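Local coordinates for MB2760 (Mycobacterium tuberculosis, PDB 2BNG), which hydrolyses long or bulky lipophilic epoxides such as 9,10-epoxystearic acid and cholesterol 5,6-oxide to diols in vitro, its natural substrates being unidentified, at residues C[25-28]-C[34-37]. Residues are numbered along the deposited sequence; the frame is centred on the assembly and turned at random.
Sequences LNAL and DTVD
A27 and V36 illustrate the close approach of two consecutive helices, with which the small side chain of A27 is consistent: their CA atoms stand 6.0 Å apart, and the methyl CB of A27 meets CG2 of V36 at 3.8 Å. The well-buried part of the contact gathers around that one valine branch. The side-chain torsion of V36 (chi1 166°) leaves CG2 anti to the carbonyl carbon and beside the backbone N, and it is this branch that faces the other helix. There V36 CG2 lies over the peptide joining A27 to L28, 4.0 Å from both A27 C and L28 N. L28 adds a looser contact, its CD2 4.3 Å from V36 CG2, while its side chain also rests on L64 of helix 57-65.

The flank at T35 is more open to solvent. T35 CG2 touches A27 CB just as closely, at 3.8 Å, but far less of this partly exposed residue is covered than of V36; its OG1 is hydrogen-bonded to the D32 carboxylate. No hydrogen bond crosses between 25-28 and 34-37, and on helix 33-39 the carboxylates of D34 and D37 both form salt bridges with R65.

The whole is an apolar helical corner, joining the end of helix 13-30 to helix 33-39 in the NTF2-like, limonene-epoxide-hydrolase fold, with the L28 side chain about 7 Å from those of D93 and D122, assigned as the proton donor and acceptor.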
loop_
_atom_site.group_PDB
_atom_site.type_symbol
_atom_site.label_atom_id
_atom_site.label_comp_id
_atom_site.label_asym_id
_atom_site.label_seq_id
_atom_site.Cartn_x
_atom_site.Cartn_y
_atom_site.Cartn_z
ATOM N N LEU C 25 5.123 27.014 -24.136
ATOM C CA LEU C 25 5.135 26.048 -25.236
ATOM C C LEU C 25 3.941 25.082 -25.221
ATOM O O LEU C 25 3.372 24.798 -26.284
ATOM C CB LEU C 25 6.476 25.311 -25.305
ATOM C CG LEU C 25 7.652 26.240 -25.676
ATOM C CD1 LEU C 25 8.981 25.546 -25.357
ATOM C CD2 LEU C 25 7.607 26.699 -27.145
ATOM N N ASN C 26 3.531 24.618 -24.039
ATOM C CA ASN C 26 2.293 23.849 -23.943
ATOM C C ASN C 26 1.107 24.705 -24.354
ATOM O O ASN C 26 0.207 24.236 -25.045
ATOM C CB ASN C 26 2.089 23.223 -22.551
ATOM C CG ASN C 26 3.085 22.081 -22.267
ATOM O OD1 ASN C 26 3.316 21.199 -23.107
ATOM N ND2 ASN C 26 3.685 22.109 -21.089
ATOM N N ALA C 27 1.123 25.977 -23.976
ATOM C CA ALA C 27 0.034 26.875 -24.321
ATOM C C ALA C 27 -0.142 27.031 -25.826
ATOM O O ALA C 27 -1.270 27.068 -26.312
ATOM C CB ALA C 27 0.214 28.245 -23.650
ATOM N N LEU C 28 0.969 27.117 -26.558
ATOM C CA LEU C 28 0.947 27.162 -28.020
ATOM C C LEU C 28 0.341 25.906 -28.628
ATOM O O LEU C 28 -0.508 25.975 -29.519
ATOM C CB LEU C 28 2.352 27.286 -28.574
ATOM C CG LEU C 28 3.065 28.610 -28.712
ATOM C CD1 LEU C 28 4.437 28.283 -29.289
ATOM C CD2 LEU C 28 2.303 29.573 -29.612
ATOM N N ASP C 34 -4.937 32.923 -24.133
ATOM C CA ASP C 34 -4.841 33.837 -23.013
ATOM C C ASP C 34 -3.572 33.610 -22.170
ATOM O O ASP C 34 -2.973 34.576 -21.673
ATOM C CB ASP C 34 -6.087 33.775 -22.144
ATOM C CG ASP C 34 -7.341 34.171 -22.894
ATOM O OD1 ASP C 34 -8.421 34.063 -22.329
ATOM O OD2 ASP C 34 -7.283 34.572 -24.057
ATOM N N THR C 35 -3.157 32.353 -22.017
ATOM C CA THR C 35 -1.856 32.059 -21.413
ATOM C C THR C 35 -0.693 32.529 -22.304
ATOM O O THR C 35 0.311 33.035 -21.801
ATOM C CB THR C 35 -1.723 30.565 -21.073
ATOM O OG1 THR C 35 -2.770 30.204 -20.167
ATOM C CG2 THR C 35 -0.372 30.241 -20.451
ATOM N N VAL C 36 -0.828 32.364 -23.618
ATOM C CA VAL C 36 0.165 32.892 -24.559
ATOM C C VAL C 36 0.320 34.422 -24.382
ATOM O O VAL C 36 1.435 34.946 -24.292
ATOM C CB VAL C 36 -0.188 32.534 -26.016
ATOM C CG1 VAL C 36 0.641 33.377 -26.996
ATOM C CG2 VAL C 36 -0.009 31.022 -26.246
ATOM N N ASP C 37 -0.810 35.119 -24.303
ATOM C CA ASP C 37 -0.848 36.562 -24.011
ATOM C C ASP C 37 -0.199 36.986 -22.706
ATOM O O ASP C 37 0.534 37.971 -22.660
ATOM C CB ASP C 37 -2.291 37.055 -23.963
ATOM C CG ASP C 37 -2.842 37.310 -25.319
ATOM O OD1 ASP C 37 -2.066 37.748 -26.191
ATOM O OD2 ASP C 37 -4.039 37.066 -25.538
#